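Local coordinates for glycoside hydrolase family protein (Novosphingobium sp. PP1Y, PDB 6Q2F) that probably hydrolyses terminal alpha-L-rhamnose from rhamnosylated substrates, at residues E43-K47 with D48-S52; L1077-G1080 with K1081-K1085. All coordinates share one frame; numbering follows the deposited sequence.

Contact 1. Residues E43-K47 with D48-S52; sequences EQAFK and DPPSS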
loop_
_atom_site.group_PDB
_atom_site.type_symbol
_atom_site.label_atom_id
_atom_site.label_comp_id
_atom_site.label_asym_id
_atom_site.label_seq_id
_atom_site.Cartn_x
_atom_site.Cartn_y
_atom_site.Cartn_z
ATOM N N GLU A 43 -8.043 3.446 -32.121
ATOM C CA GLU A 43 -7.760 4.846 -32.433
ATOM C C GLU A 43 -8.911 5.746 -32.015
ATOM O O GLU A 43 -8.689 6.832 -31.472
ATOM C CB GLU A 43 -7.475 5.021 -33.923
ATOM C CG GLU A 43 -6.156 4.401 -34.414
ATOM C CD GLU A 43 -6.238 2.894 -34.613
ATOM O OE1 GLU A 43 -7.349 2.331 -34.543
ATOM O OE2 GLU A 43 -5.179 2.272 -34.843
ATOM N N GLN A 44 -10.146 5.318 -32.273
ATOM C CA GLN A 44 -11.307 6.112 -31.877
ATOM C C GLN A 44 -11.449 6.152 -30.363
ATOM O O GLN A 44 -11.697 7.212 -29.784
ATOM C CB GLN A 44 -12.578 5.550 -32.516
ATOM C CG GLN A 44 -12.608 5.686 -34.042
ATOM C CD GLN A 44 -13.708 4.853 -34.694
ATOM O OE1 GLN A 44 -13.969 3.711 -34.298
ATOM N NE2 GLN A 44 -14.358 5.430 -35.704
ATOM N N ALA A 45 -11.299 4.999 -29.702
ATOM C CA ALA A 45 -11.358 4.988 -28.246
ATOM C C ALA A 45 -10.269 5.876 -27.661
ATOM O O ALA A 45 -10.494 6.577 -26.670
ATOM C CB ALA A 45 -11.236 3.555 -27.722
ATOM N N PHE A 46 -9.074 5.862 -28.269
ATOM C CA PHE A 46 -7.995 6.715 -27.774
ATOM C C PHE A 46 -8.338 8.187 -27.928
ATOM O O PHE A 46 -7.993 8.995 -27.062
ATOM C CB PHE A 46 -6.701 6.380 -28.507
ATOM C CG PHE A 46 -5.464 6.967 -27.891
ATOM C CD1 PHE A 46 -5.047 6.578 -26.632
ATOM C CD2 PHE A 46 -4.697 7.875 -28.597
ATOM C CE1 PHE A 46 -3.883 7.101 -26.068
ATOM C CE2 PHE A 46 -3.529 8.404 -28.049
ATOM C CZ PHE A 46 -3.123 8.007 -26.776
ATOM N N LYS A 47 -9.030 8.557 -28.999
ATOM C CA LYS A 47 -9.440 9.948 -29.128
ATOM C C LYS A 47 -10.444 10.336 -28.036
ATOM O O LYS A 47 -10.296 11.389 -27.400
ATOM C CB LYS A 47 -10.010 10.204 -30.521
ATOM C CG LYS A 47 -10.029 11.680 -30.884
ATOM C CD LYS A 47 -8.698 12.354 -30.516
ATOM C CE LYS A 47 -8.674 13.825 -30.917
ATOM N NZ LYS A 47 -9.789 14.588 -30.271
ATOM N N ASP A 48 -11.456 9.483 -27.790
ATOM C CA ASP A 48 -12.523 9.739 -26.807
ATOM C C ASP A 48 -12.727 8.515 -25.922
ATOM O O ASP A 48 -13.571 7.657 -26.205
ATOM C CB ASP A 48 -13.838 10.115 -27.487
ATOM C CG ASP A 48 -13.725 11.398 -28.289
ATOM O OD1 ASP A 48 -13.722 12.496 -27.677
ATOM O OD2 ASP A 48 -13.632 11.302 -29.536
ATOM N N PRO A 49 -11.975 8.419 -24.828
ATOM C CA PRO A 49 -11.952 7.173 -24.062
ATOM C C PRO A 49 -13.311 6.825 -23.517
ATOM O O PRO A 49 -14.129 7.713 -23.202
ATOM C CB PRO A 49 -10.954 7.485 -22.936
ATOM C CG PRO A 49 -10.021 8.476 -23.557
ATOM C CD PRO A 49 -10.841 9.303 -24.517
ATOM N N PRO A 50 -13.628 5.536 -23.404
ATOM C CA PRO A 50 -14.884 5.129 -22.772
ATOM C C PRO A 50 -14.809 5.275 -21.257
ATOM O O PRO A 50 -13.745 5.489 -20.677
ATOM C CB PRO A 50 -15.037 3.665 -23.190
ATOM C CG PRO A 50 -13.602 3.182 -23.314
ATOM C CD PRO A 50 -12.768 4.392 -23.729
ATOM N N SER A 51 -15.982 5.144 -20.620
ATOM C CA SER A 51 -16.089 5.266 -19.162
ATOM C C SER A 51 -15.103 4.362 -18.435
ATOM O O SER A 51 -14.489 4.765 -17.442
ATOM C CB SER A 51 -17.511 4.933 -18.707
ATOM O OG SER A 51 -18.450 5.452 -19.629
ATOM N N SER A 52 -14.938 3.137 -18.917
ATOM C CA SER A 52 -14.036 2.195 -18.266
ATOM C C SER A 52 -12.607 2.714 -18.188
ATOM O O SER A 52 -11.828 2.244 -17.352
ATOM C CB SER A 52 -14.056 0.863 -19.028
ATOM O OG SER A 52 -13.619 1.053 -20.363
HETATM O O HOH W 1 -13.655 8.938 -31.195
#

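Contact 2. Residues L1077-G1080 with K1081-K1085; sequences LDIG and KAVRK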
loop_
_atom_site.group_PDB
_atom_site.type_symbol
_atom_site.label_atom_id
_atom_site.label_comp_id
_atom_site.label_asym_id
_atom_site.label_seq_id
_atom_site.Cartn_x
_atom_site.Cartn_y
_atom_site.Cartn_z
ATOM N N LEU A 1077 1.326 23.882 -29.130
ATOM C CA LEU A 1077 0.112 23.382 -29.754
ATOM C C LEU A 1077 0.182 23.564 -31.265
ATOM O O LEU A 1077 0.729 24.551 -31.763
ATOM C CB LEU A 1077 -1.127 24.108 -29.215
ATOM C CG LEU A 1077 -1.408 23.902 -27.731
ATOM C CD1 LEU A 1077 -2.592 24.719 -27.314
ATOM C CD2 LEU A 1077 -1.671 22.415 -27.476
ATOM N N ASP A 1078 -0.421 22.620 -31.980
ATOM C CA ASP A 1078 -0.473 22.636 -33.438
ATOM C C ASP A 1078 -1.645 23.498 -33.889
ATOM O O ASP A 1078 -2.803 23.112 -33.729
ATOM C CB ASP A 1078 -0.605 21.207 -33.962
ATOM C CG ASP A 1078 -0.523 21.127 -35.490
ATOM O OD1 ASP A 1078 -0.822 22.132 -36.172
ATOM O OD2 ASP A 1078 -0.167 20.045 -35.997
ATOM N N ILE A 1079 -1.362 24.658 -34.474
ATOM C CA ILE A 1079 -2.417 25.567 -34.908
ATOM C C ILE A 1079 -2.570 25.616 -36.423
ATOM O O ILE A 1079 -3.466 26.315 -36.918
ATOM C CB ILE A 1079 -2.204 26.984 -34.338
ATOM C CG1 ILE A 1079 -0.962 27.639 -34.935
ATOM C CG2 ILE A 1079 -2.065 26.909 -32.832
ATOM C CD1 ILE A 1079 -0.895 29.151 -34.633
ATOM N N GLY A 1080 -1.766 24.854 -37.168
ATOM C CA GLY A 1080 -1.766 24.953 -38.624
ATOM C C GLY A 1080 -3.138 24.873 -39.272
ATOM O O GLY A 1080 -3.370 25.491 -40.312
ATOM N N LYS A 1081 -4.067 24.129 -38.667
ATOM C CA LYS A 1081 -5.398 23.930 -39.230
ATOM C C LYS A 1081 -6.366 25.040 -38.872
ATOM O O LYS A 1081 -7.348 25.249 -39.596
ATOM C CB LYS A 1081 -5.978 22.585 -38.756
ATOM C CG LYS A 1081 -5.316 21.381 -39.448
ATOM C CD LYS A 1081 -5.806 20.052 -38.882
ATOM C CE LYS A 1081 -5.091 18.877 -39.546
ATOM N NZ LYS A 1081 -5.602 17.560 -39.063
ATOM N N ALA A 1082 -6.117 25.755 -37.783
ATOM C CA ALA A 1082 -7.044 26.777 -37.336
ATOM C C ALA A 1082 -6.719 28.171 -37.859
ATOM O O ALA A 1082 -7.578 29.052 -37.778
ATOM C CB ALA A 1082 -7.088 26.807 -35.808
ATOM N N VAL A 1083 -5.510 28.403 -38.377
ATOM C CA VAL A 1083 -5.143 29.750 -38.817
ATOM C C VAL A 1083 -5.720 30.029 -40.200
ATOM O O VAL A 1083 -6.080 29.125 -40.965
ATOM C CB VAL A 1083 -3.617 29.971 -38.821
ATOM C CG1 VAL A 1083 -3.033 29.894 -37.426
ATOM C CG2 VAL A 1083 -2.936 28.975 -39.771
ATOM N N ARG A 1084 -5.763 31.310 -40.533
ATOM C CA ARG A 1084 -6.183 31.783 -41.838
ATOM C C ARG A 1084 -5.118 32.727 -42.372
ATOM O O ARG A 1084 -4.310 33.274 -41.614
ATOM C CB ARG A 1084 -7.524 32.515 -41.750
ATOM C CG ARG A 1084 -7.429 33.738 -40.901
ATOM C CD ARG A 1084 -8.798 34.244 -40.427
ATOM N NE ARG A 1084 -9.757 34.313 -41.522
ATOM C CZ ARG A 1084 -10.958 34.879 -41.439
ATOM N NH1 ARG A 1084 -11.363 35.445 -40.309
ATOM N NH2 ARG A 1084 -11.758 34.876 -42.492
ATOM N N LYS A 1085 -5.171 32.975 -43.661
ATOM C CA LYS A 1085 -4.269 33.898 -44.290
ATOM C C LYS A 1085 -4.550 35.304 -43.767
ATOM O O LYS A 1085 -5.657 35.723 -43.730
ATOM C CB LYS A 1085 -4.546 33.853 -45.778
ATOM C CG LYS A 1085 -3.326 33.959 -46.642
ATOM C CD LYS A 1085 -2.469 32.731 -46.532
ATOM C CE LYS A 1085 -1.233 32.894 -47.371
ATOM N NZ LYS A 1085 -1.574 33.201 -48.778
HETATM O O HOH W 2 -5.574 26.397 -42.333
#

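Contact 1. Residues E43-K47 with D48-S52
The last turn of helix 42-47 closes on D48, whose backbone N donates to Q44 O at 3.0 Å with an N-H...O angle of 164°, an i to i-4 bond made just where the chain leaves helical geometry. The same carbonyl also receives a water, which donates both to Q44 O and, at 2.9 Å, to D48 OD2. The D48 carboxylate is brought to this side because CG stands opposite the carbonyl carbon and beside the backbone N (chi1 -62°). K47 passes D48 obliquely: its CG lies 3.9 Å from D48 OD2, but the bent chain leaves K47 NZ 5.1 Å from that oxygen, too far for a salt bridge. P49 has no N-H to offer A45 O; instead its CA approaches A45 O at 3.0 Å in a CH...O contact, with the ring carbon P49 CD 3.5 Å from A45 O. Next along, P50 CD packs against A45 CB at 4.4 Å. Replacing P49 by alanine removes CG and CD, which would probably open a gap beside A45 O and against A719 and R720 of helix 712-726 and let the backbone turn more freely after D48. F46 O and K47 O, at the helix end, both accept from R720, so the chemistry implies a C-terminus whose carbonyls are met by an arginine, a water and a prolyl CH.

Contact 2. Residues L1077-G1080 with K1081-K1085
I1079 O gathers two backbone donors from the turn that follows it. A1082 N reaches it at 2.8 Å, from 47° above the carbonyl plane, whereas V1083 N, at 3.3 Å, lies nearly in line with the C=O bond (C=O...N 172°); both bonds are bent at the hydrogen. G1080 N is satisfied from the other direction along the chain, by D1078 OD1 at 3.0 Å. D1078 CG stands opposite its own backbone N (chi1 -174°), which carries the carboxylate forward to meet this donor. A water lies 3.1 Å from both G1080 O and V1083 O, placed to donate to each, although it has further acceptors nearby and may not serve both at once. A1082 O accepts from N1063 ND2. Beside these polar links, I1079 CD1 touches V1083 CG1 at 3.6 Å, the two side chains crossing at about a right angle and both packing on L1047 and V1062. The D1078 bond defines an Asx turn, and the A1082 bond closes a type I beta turn over I1079-A1082; together they bend the chain from edge strand 1076-1078 toward strand 1086-1095 in a galactose-binding-like beta-sandwich domain.

In the fold
Contact 1 comes near the start of the modelled chain, contact 2 much later. Their centres are 25 Å apart and their nearest atoms about 9 Å, so they are neighbours that do not touch. They share no sheet. Contact 1 leads from helix 42-47 toward strand 56-62 of the closed eight-stranded parallel barrel, a (beta/alpha)8-like arrangement that also includes strand 642-649, which carries the sodium ligand E644, and rests on helix 712-726. Contact 2 joins two antiparallel sheets of the galactose-binding-like region, through strands 1076-1078 and 1086-1095. The fold therefore brings a segment near the chain start and one from the C-terminal domain onto the same side of the molecule.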